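Protein (hdlp (histone deacetylase-like protein)) (Aquifex aeolicus, PDB 1C3P) probably acts as a zinc-dependent deacetylase of the histone deacetylase family, cleaving acetyl groups from substrates as its eukaryotic relatives do. Local coordinates at residues L222-E236 against K267-I281. Residues are numbered along the deposited sequence; the frame is centred on the assembly and turned at random.
Sequences LPKGLNDNEFLFALE and KFNLSNVAFLKAFNI
L226 lays CD2 over the centre of one face of the F268 ring, 3.8 Å from the centroid and almost on the ring normal; L222 O lies at the edge, in plane, and L222 CB packs obliquely against F268 CZ. With L226 CG anti to the backbone N (chi1 -165°), its side chain runs alongside F268. The F268 side chain is about 7 Å from that of D258, which binds zinc in this protein, so the packing borders the metal site without touching that residue. The F231 ring receives L270 CD1 over one face, offset toward the rim and 3.4 Å from F231 CG, a second CH-pi contact, while A278 CB sits at the edge near F231 CE2. Farther along, L232 is a knob in the hole formed by A274, K277, A278 and I281, its CD2 3.7 Å from I281 CD1. Helix segments 228-236 and 272-281 run nearly parallel (9°), as neighbours in the arginase-like alpha/beta fold. The loops before them are joined by two backbone hydrogen bonds, G225 N to K267 O (2.7 Å) and N269 N to L226 O (3.0 Å). D228 then grips S271 twice: OD1 takes S271 N on its syn lone pair, and OD2 accepts from S271 OG at 2.6 Å, from above the carboxylate plane. S271 OG also N-caps helix 272-286 through A274 N, and R356 N gives D228 OD2 another bond. The buried carboxylate is well supplied with donors, which should favour its ionised form.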
ATOM      1  N   LEU A 222       9.183   9.689  -9.951  1.00 19.70           N
ATOM      2  CA  LEU A 222       9.249  11.066  -9.478  1.00 21.62           C
ATOM      3  C   LEU A 222      10.522  11.369  -8.687  1.00 19.68           C
ATOM      4  O   LEU A 222      11.096  10.489  -8.054  1.00 18.07           O
ATOM      5  CB  LEU A 222       8.009  11.364  -8.646  1.00 16.46           C
ATOM      6  CG  LEU A 222       6.758  11.234  -9.529  1.00 18.65           C
ATOM      7  CD1 LEU A 222       5.490  11.252  -8.669  1.00 21.32           C
ATOM      8  CD2 LEU A 222       6.745  12.365 -10.540  1.00 19.98           C
ATOM      9  N   PRO A 223      10.976  12.632  -8.726  1.00 19.37           N
ATOM     10  CA  PRO A 223      12.191  13.101  -8.046  1.00 19.59           C
ATOM     11  C   PRO A 223      12.183  13.296  -6.546  1.00 23.15           C
ATOM     12  O   PRO A 223      11.140  13.332  -5.907  1.00 15.81           O
ATOM     13  CB  PRO A 223      12.483  14.420  -8.765  1.00 20.08           C
ATOM     14  CG  PRO A 223      11.086  14.966  -8.939  1.00 21.96           C
ATOM     15  CD  PRO A 223      10.370  13.732  -9.504  1.00 17.38           C
ATOM     16  N   LYS A 224      13.387  13.429  -6.000  1.00 16.41           N
ATOM     17  CA  LYS A 224      13.569  13.683  -4.578  1.00 16.11           C
ATOM     18  C   LYS A 224      12.983  15.058  -4.223  1.00 15.77           C
ATOM     19  O   LYS A 224      12.959  15.982  -5.057  1.00 21.07           O
ATOM     20  CB  LYS A 224      15.058  13.700  -4.244  1.00 20.34           C
ATOM     21  CG  LYS A 224      15.806  12.418  -4.605  1.00 19.33           C
ATOM     22  CD  LYS A 224      17.303  12.552  -4.277  1.00 25.49           C
ATOM     23  CE  LYS A 224      18.073  11.301  -4.722  1.00 24.14           C
ATOM     24  NZ  LYS A 224      19.530  11.393  -4.404  1.00 34.08           N
ATOM     25  N   GLY A 225      12.549  15.203  -2.975  1.00 20.77           N
ATOM     26  CA  GLY A 225      11.998  16.469  -2.527  1.00 20.30           C
ATOM     27  C   GLY A 225      10.640  16.803  -3.109  1.00 20.63           C
ATOM     28  O   GLY A 225      10.234  17.958  -3.086  1.00 20.66           O
ATOM     29  N   LEU A 226       9.930  15.798  -3.617  1.00 20.37           N
ATOM     30  CA  LEU A 226       8.619  16.013  -4.232  1.00 18.71           C
ATOM     31  C   LEU A 226       7.657  16.771  -3.306  1.00 19.84           C
ATOM     32  O   LEU A 226       7.529  16.418  -2.137  1.00 18.13           O
ATOM     33  CB  LEU A 226       7.981  14.667  -4.568  1.00 13.63           C
ATOM     34  CG  LEU A 226       6.802  14.769  -5.536  1.00 18.44           C
ATOM     35  CD1 LEU A 226       7.385  15.023  -6.926  1.00 18.09           C
ATOM     36  CD2 LEU A 226       5.984  13.474  -5.546  1.00 17.96           C
ATOM     37  N   ASN A 227       6.975  17.792  -3.822  1.00 23.30           N
ATOM     38  CA  ASN A 227       6.023  18.518  -2.988  1.00 20.88           C
ATOM     39  C   ASN A 227       4.601  18.143  -3.371  1.00 25.24           C
ATOM     40  O   ASN A 227       4.384  17.395  -4.331  1.00 18.54           O
ATOM     41  CB  ASN A 227       6.233  20.048  -3.057  1.00 21.73           C
ATOM     42  CG  ASN A 227       6.001  20.624  -4.444  1.00 20.47           C
ATOM     43  OD1 ASN A 227       4.991  20.341  -5.094  1.00 23.80           O
ATOM     44  ND2 ASN A 227       6.931  21.468  -4.890  1.00 21.08           N
ATOM     45  N   ASP A 228       3.631  18.661  -2.624  1.00 19.41           N
ATOM     46  CA  ASP A 228       2.231  18.327  -2.869  1.00 22.15           C
ATOM     47  C   ASP A 228       1.712  18.628  -4.254  1.00 18.83           C
ATOM     48  O   ASP A 228       0.969  17.834  -4.819  1.00 16.28           O
ATOM     49  CB  ASP A 228       1.324  19.022  -1.842  1.00 16.82           C
ATOM     50  CG  ASP A 228       1.500  18.477  -0.448  1.00 30.68           C
ATOM     51  OD1 ASP A 228       2.067  17.369  -0.321  1.00 23.87           O
ATOM     52  OD2 ASP A 228       1.045  19.143   0.515  1.00 25.02           O
ATOM     53  N   ASN A 229       2.066  19.793  -4.789  1.00 20.73           N
ATOM     54  CA  ASN A 229       1.605  20.177  -6.109  1.00 21.75           C
ATOM     55  C   ASN A 229       2.156  19.257  -7.175  1.00 18.47           C
ATOM     56  O   ASN A 229       1.450  18.884  -8.119  1.00 22.47           O
ATOM     57  CB  ASN A 229       1.989  21.629  -6.376  1.00 19.46           C
ATOM     58  CG  ASN A 229       1.172  22.586  -5.543  1.00 27.14           C
ATOM     59  OD1 ASN A 229      -0.009  22.777  -5.803  1.00 33.03           O
ATOM     60  ND2 ASN A 229       1.781  23.159  -4.509  1.00 21.35           N
ATOM     61  N   GLU A 230       3.405  18.846  -7.000  1.00 17.79           N
ATOM     62  CA  GLU A 230       4.018  17.949  -7.971  1.00 21.18           C
ATOM     63  C   GLU A 230       3.372  16.567  -7.939  1.00 16.89           C
ATOM     64  O   GLU A 230       3.114  15.969  -8.982  1.00 19.45           O
ATOM     65  CB  GLU A 230       5.521  17.845  -7.710  1.00 20.54           C
ATOM     66  CG  GLU A 230       6.229  19.189  -7.827  1.00 28.98           C
ATOM     67  CD  GLU A 230       7.706  19.080  -7.526  1.00 24.35           C
ATOM     68  OE1 GLU A 230       8.045  18.393  -6.545  1.00 22.00           O
ATOM     69  OE2 GLU A 230       8.514  19.697  -8.250  1.00 24.99           O
ATOM     70  N   PHE A 231       3.095  16.060  -6.743  1.00 15.68           N
ATOM     71  CA  PHE A 231       2.460  14.749  -6.635  1.00 15.78           C
ATOM     72  C   PHE A 231       1.075  14.780  -7.293  1.00 18.54           C
ATOM     73  O   PHE A 231       0.762  13.950  -8.148  1.00 18.86           O
ATOM     74  CB  PHE A 231       2.325  14.340  -5.164  1.00 13.22           C
ATOM     75  CG  PHE A 231       1.835  12.926  -4.967  1.00 20.63           C
ATOM     76  CD1 PHE A 231       2.629  11.839  -5.334  1.00 18.42           C
ATOM     77  CD2 PHE A 231       0.587  12.680  -4.412  1.00 21.10           C
ATOM     78  CE1 PHE A 231       2.187  10.532  -5.148  1.00 17.67           C
ATOM     79  CE2 PHE A 231       0.131  11.370  -4.221  1.00 28.29           C
ATOM     80  CZ  PHE A 231       0.938  10.294  -4.593  1.00 27.85           C
ATOM     81  N   LEU A 232       0.239  15.742  -6.908  1.00 19.07           N
ATOM     82  CA  LEU A 232      -1.111  15.820  -7.472  1.00 17.39           C
ATOM     83  C   LEU A 232      -1.122  16.110  -8.966  1.00 19.82           C
ATOM     84  O   LEU A 232      -1.977  15.619  -9.680  1.00 21.80           O
ATOM     85  CB  LEU A 232      -1.941  16.852  -6.715  1.00 24.53           C
ATOM     86  CG  LEU A 232      -2.121  16.509  -5.229  1.00 16.64           C
ATOM     87  CD1 LEU A 232      -2.758  17.703  -4.527  1.00 26.70           C
ATOM     88  CD2 LEU A 232      -2.951  15.253  -5.028  1.00 18.77           C
ATOM     89  N   PHE A 233      -0.183  16.923  -9.437  1.00 17.18           N
ATOM     90  CA  PHE A 233      -0.070  17.201 -10.867  1.00 23.34           C
ATOM     91  C   PHE A 233       0.148  15.878 -11.593  1.00 23.12           C
ATOM     92  O   PHE A 233      -0.532  15.552 -12.572  1.00 18.35           O
ATOM     93  CB  PHE A 233       1.152  18.088 -11.136  1.00 19.17           C
ATOM     94  CG  PHE A 233       1.500  18.229 -12.597  1.00 21.40           C
ATOM     95  CD1 PHE A 233       0.898  19.210 -13.382  1.00 29.62           C
ATOM     96  CD2 PHE A 233       2.461  17.408 -13.173  1.00 19.92           C
ATOM     97  CE1 PHE A 233       1.258  19.380 -14.721  1.00 29.35           C
ATOM     98  CE2 PHE A 233       2.835  17.561 -14.516  1.00 25.37           C
ATOM     99  CZ  PHE A 233       2.236  18.550 -15.291  1.00 30.28           C
ATOM    100  N   ALA A 234       1.131  15.124 -11.107  1.00 17.26           N
ATOM    101  CA  ALA A 234       1.485  13.842 -11.705  1.00 17.67           C
ATOM    102  C   ALA A 234       0.307  12.877 -11.688  1.00 16.31           C
ATOM    103  O   ALA A 234       0.058  12.148 -12.653  1.00 16.75           O
ATOM    104  CB  ALA A 234       2.697  13.229 -10.938  1.00 19.08           C
ATOM    105  N   LEU A 235      -0.410  12.864 -10.578  1.00 16.73           N
ATOM    106  CA  LEU A 235      -1.557  11.973 -10.423  1.00 19.14           C
ATOM    107  C   LEU A 235      -2.666  12.295 -11.435  1.00 18.71           C
ATOM    108  O   LEU A 235      -3.146  11.417 -12.158  1.00 18.59           O
ATOM    109  CB  LEU A 235      -2.120  12.110  -9.007  1.00 21.72           C
ATOM    110  CG  LEU A 235      -2.701  10.888  -8.291  1.00 36.73           C
ATOM    111  CD1 LEU A 235      -3.875  11.364  -7.441  1.00 20.69           C
ATOM    112  CD2 LEU A 235      -3.133   9.800  -9.276  1.00 22.96           C
ATOM    113  N   GLU A 236      -3.072  13.561 -11.490  1.00 25.43           N
ATOM    114  CA  GLU A 236      -4.136  13.983 -12.408  1.00 19.75           C
ATOM    115  C   GLU A 236      -3.795  13.688 -13.867  1.00 25.85           C
ATOM    116  O   GLU A 236      -4.630  13.184 -14.626  1.00 21.36           O
ATOM    117  CB  GLU A 236      -4.401  15.485 -12.263  1.00 23.18           C
ATOM    118  CG  GLU A 236      -4.724  15.916 -10.857  1.00 38.53           C
ATOM    119  CD  GLU A 236      -4.771  17.425 -10.704  1.00 42.42           C
ATOM    120  OE1 GLU A 236      -3.736  18.100 -10.950  1.00 45.43           O
ATOM    121  OE2 GLU A 236      -5.849  17.929 -10.331  1.00 48.76           O
ATOM    122  N   LYS A 267      11.929   9.970  -0.274  1.00 18.40           N
ATOM    123  CA  LYS A 267      12.489  11.303  -0.386  1.00 20.64           C
ATOM    124  C   LYS A 267      11.366  12.272  -0.774  1.00 20.63           C
ATOM    125  O   LYS A 267      11.625  13.402  -1.170  1.00 25.38           O
ATOM    126  CB  LYS A 267      13.600  11.326  -1.435  1.00 20.96           C
ATOM    127  CG  LYS A 267      14.744  10.395  -1.094  1.00 25.60           C
ATOM    128  CD  LYS A 267      15.311  10.691   0.271  1.00 33.47           C
ATOM    129  CE  LYS A 267      16.444   9.733   0.590  1.00 38.49           C
ATOM    130  NZ  LYS A 267      16.922   9.913   1.976  1.00 33.11           N
ATOM    131  N   PHE A 268      10.120  11.812  -0.666  1.00 18.98           N
ATOM    132  CA  PHE A 268       8.951  12.648  -0.961  1.00 18.50           C
ATOM    133  C   PHE A 268       8.626  13.413   0.327  1.00 18.33           C
ATOM    134  O   PHE A 268       8.786  12.885   1.424  1.00 18.28           O
ATOM    135  CB  PHE A 268       7.733  11.789  -1.341  1.00 20.91           C
ATOM    136  CG  PHE A 268       7.800  11.165  -2.717  1.00 16.96           C
ATOM    137  CD1 PHE A 268       6.736  10.369  -3.171  1.00 16.61           C
ATOM    138  CD2 PHE A 268       8.884  11.380  -3.568  1.00 18.13           C
ATOM    139  CE1 PHE A 268       6.748   9.802  -4.447  1.00 14.81           C
ATOM    140  CE2 PHE A 268       8.905  10.812  -4.862  1.00 17.45           C
ATOM    141  CZ  PHE A 268       7.844  10.030  -5.297  1.00 16.01           C
ATOM    142  N   ASN A 269       8.178  14.653   0.195  1.00 21.04           N
ATOM    143  CA  ASN A 269       7.847  15.466   1.364  1.00 22.89           C
ATOM    144  C   ASN A 269       6.400  15.927   1.318  1.00 19.00           C
ATOM    145  O   ASN A 269       6.115  17.117   1.435  1.00 21.85           O
ATOM    146  CB  ASN A 269       8.746  16.705   1.441  1.00 20.55           C
ATOM    147  CG  ASN A 269      10.216  16.356   1.499  1.00 26.13           C
ATOM    148  OD1 ASN A 269      10.620  15.432   2.207  1.00 29.17           O
ATOM    149  ND2 ASN A 269      11.034  17.114   0.775  1.00 28.26           N
ATOM    150  N   LEU A 270       5.481  14.988   1.171  1.00 17.71           N
ATOM    151  CA  LEU A 270       4.082  15.351   1.087  1.00 18.57           C
ATOM    152  C   LEU A 270       3.402  15.573   2.443  1.00 22.83           C
ATOM    153  O   LEU A 270       3.919  15.170   3.496  1.00 18.25           O
ATOM    154  CB  LEU A 270       3.314  14.269   0.337  1.00 18.95           C
ATOM    155  CG  LEU A 270       3.826  13.808  -1.034  1.00 20.54           C
ATOM    156  CD1 LEU A 270       2.722  12.970  -1.662  1.00 14.19           C
ATOM    157  CD2 LEU A 270       4.165  14.999  -1.933  1.00 19.05           C
ATOM    158  N   SER A 271       2.232  16.208   2.382  1.00 20.95           N
ATOM    159  CA  SER A 271       1.385  16.477   3.548  1.00 18.28           C
ATOM    160  C   SER A 271       0.273  15.421   3.553  1.00 19.98           C
ATOM    161  O   SER A 271      -0.040  14.866   2.490  1.00 18.82           O
ATOM    162  CB  SER A 271       0.724  17.854   3.429  1.00 18.73           C
ATOM    163  OG  SER A 271      -0.245  17.872   2.387  1.00 22.28           O
ATOM    164  N   ASN A 272      -0.331  15.161   4.722  1.00 16.17           N
ATOM    165  CA  ASN A 272      -1.428  14.179   4.855  1.00 20.70           C
ATOM    166  C   ASN A 272      -2.628  14.660   4.072  1.00 18.03           C
ATOM    167  O   ASN A 272      -3.454  13.861   3.636  1.00 18.58           O
ATOM    168  CB  ASN A 272      -1.978  14.058   6.280  1.00 37.49           C
ATOM    169  CG  ASN A 272      -1.026  13.470   7.248  1.00 54.53           C
ATOM    170  OD1 ASN A 272      -1.291  13.499   8.456  1.00 45.61           O
ATOM    171  ND2 ASN A 272       0.076  12.908   6.755  1.00 60.55           N
ATOM    172  N   VAL A 273      -2.770  15.980   3.986  1.00 19.57           N
ATOM    173  CA  VAL A 273      -3.899  16.565   3.277  1.00 22.12           C
ATOM    174  C   VAL A 273      -3.796  16.378   1.769  1.00 22.06           C
ATOM    175  O   VAL A 273      -4.803  16.221   1.098  1.00 16.89           O
ATOM    176  CB  VAL A 273      -4.056  18.048   3.642  1.00 26.91           C
ATOM    177  CG1 VAL A 273      -5.121  18.691   2.785  1.00 39.69           C
ATOM    178  CG2 VAL A 273      -4.480  18.150   5.112  1.00 34.73           C
ATOM    179  N   ALA A 274      -2.581  16.381   1.231  1.00 21.79           N
ATOM    180  CA  ALA A 274      -2.428  16.138  -0.196  1.00 21.31           C
ATOM    181  C   ALA A 274      -2.673  14.633  -0.424  1.00 17.83           C
ATOM    182  O   ALA A 274      -3.201  14.233  -1.466  1.00 20.38           O
ATOM    183  CB  ALA A 274      -1.017  16.540  -0.652  1.00 18.95           C
ATOM    184  N   PHE A 275      -2.283  13.810   0.556  1.00 16.01           N
ATOM    185  CA  PHE A 275      -2.472  12.355   0.491  1.00 16.46           C
ATOM    186  C   PHE A 275      -3.972  12.093   0.377  1.00 25.06           C
ATOM    187  O   PHE A 275      -4.431  11.282  -0.437  1.00 19.71           O
ATOM    188  CB  PHE A 275      -1.912  11.717   1.770  1.00 24.56           C
ATOM    189  CG  PHE A 275      -2.157  10.239   1.896  1.00 23.01           C
ATOM    190  CD1 PHE A 275      -1.474   9.323   1.107  1.00 23.88           C
ATOM    191  CD2 PHE A 275      -3.045   9.765   2.857  1.00 22.40           C
ATOM    192  CE1 PHE A 275      -1.671   7.949   1.278  1.00 28.74           C
ATOM    193  CE2 PHE A 275      -3.253   8.398   3.039  1.00 35.03           C
ATOM    194  CZ  PHE A 275      -2.563   7.491   2.248  1.00 24.63           C
ATOM    195  N   LEU A 276      -4.730  12.816   1.190  1.00 17.49           N
ATOM    196  CA  LEU A 276      -6.178  12.697   1.209  1.00 24.23           C
ATOM    197  C   LEU A 276      -6.759  13.190  -0.121  1.00 18.88           C
ATOM    198  O   LEU A 276      -7.649  12.549  -0.689  1.00 17.99           O
ATOM    199  CB  LEU A 276      -6.731  13.500   2.399  1.00 20.44           C
ATOM    200  CG  LEU A 276      -8.214  13.359   2.779  1.00 39.65           C
ATOM    201  CD1 LEU A 276      -8.542  14.357   3.888  1.00 29.65           C
ATOM    202  CD2 LEU A 276      -9.097  13.627   1.597  1.00 32.41           C
ATOM    203  N   LYS A 277      -6.278  14.324  -0.627  1.00 19.67           N
ATOM    204  CA  LYS A 277      -6.795  14.807  -1.901  1.00 21.33           C
ATOM    205  C   LYS A 277      -6.516  13.852  -3.044  1.00 22.12           C
ATOM    206  O   LYS A 277      -7.324  13.720  -3.964  1.00 22.19           O
ATOM    207  CB  LYS A 277      -6.228  16.180  -2.260  1.00 23.84           C
ATOM    208  CG  LYS A 277      -6.882  17.307  -1.532  1.00 40.87           C
ATOM    209  CD  LYS A 277      -6.704  18.599  -2.312  1.00 54.73           C
ATOM    210  CE  LYS A 277      -7.340  18.487  -3.691  1.00 58.85           C
ATOM    211  NZ  LYS A 277      -7.214  19.752  -4.459  1.00 55.34           N
ATOM    212  N   ALA A 278      -5.368  13.184  -2.990  1.00 20.23           N
ATOM    213  CA  ALA A 278      -4.999  12.231  -4.041  1.00 17.06           C
ATOM    214  C   ALA A 278      -6.050  11.119  -4.090  1.00 16.94           C
ATOM    215  O   ALA A 278      -6.532  10.712  -5.156  1.00 14.93           O
ATOM    216  CB  ALA A 278      -3.604  11.630  -3.739  1.00 19.27           C
ATOM    217  N   PHE A 279      -6.400  10.629  -2.911  1.00 18.88           N
ATOM    218  CA  PHE A 279      -7.405   9.582  -2.772  1.00 21.01           C
ATOM    219  C   PHE A 279      -8.732  10.023  -3.408  1.00 25.48           C
ATOM    220  O   PHE A 279      -9.369   9.270  -4.158  1.00 16.30           O
ATOM    221  CB  PHE A 279      -7.608   9.297  -1.279  1.00 16.79           C
ATOM    222  CG  PHE A 279      -8.749   8.369  -0.982  1.00 20.23           C
ATOM    223  CD1 PHE A 279      -8.689   7.023  -1.347  1.00 21.61           C
ATOM    224  CD2 PHE A 279      -9.871   8.832  -0.305  1.00 23.24           C
ATOM    225  CE1 PHE A 279      -9.743   6.151  -1.028  1.00 30.98           C
ATOM    226  CE2 PHE A 279     -10.923   7.972   0.018  1.00 24.82           C
ATOM    227  CZ  PHE A 279     -10.860   6.629  -0.342  1.00 30.27           C
ATOM    228  N   ASN A 280      -9.145  11.247  -3.104  1.00 22.30           N
ATOM    229  CA  ASN A 280     -10.394  11.760  -3.643  1.00 24.49           C
ATOM    230  C   ASN A 280     -10.351  12.054  -5.131  1.00 23.01           C
ATOM    231  O   ASN A 280     -11.368  11.950  -5.818  1.00 21.91           O
ATOM    232  CB  ASN A 280     -10.845  12.990  -2.849  1.00 27.17           C
ATOM    233  CG  ASN A 280     -11.252  12.629  -1.428  1.00 20.88           C
ATOM    234  OD1 ASN A 280     -11.848  11.575  -1.198  1.00 22.95           O
ATOM    235  ND2 ASN A 280     -10.964  13.509  -0.480  1.00 27.85           N
ATOM    236  N   ILE A 281      -9.175  12.410  -5.631  1.00 18.74           N
ATOM    237  CA  ILE A 281      -9.013  12.654  -7.058  1.00 18.37           C
ATOM    238  C   ILE A 281      -9.220  11.343  -7.825  1.00 18.54           C
ATOM    239  O   ILE A 281      -9.801  11.335  -8.913  1.00 19.69           O
ATOM    240  CB  ILE A 281      -7.604  13.183  -7.380  1.00 19.31           C
ATOM    241  CG1 ILE A 281      -7.454  14.619  -6.879  1.00 23.51           C
ATOM    242  CG2 ILE A 281      -7.351  13.108  -8.870  1.00 28.87           C
ATOM    243  CD1 ILE A 281      -6.060  15.195  -7.115  1.00 26.47           C
TER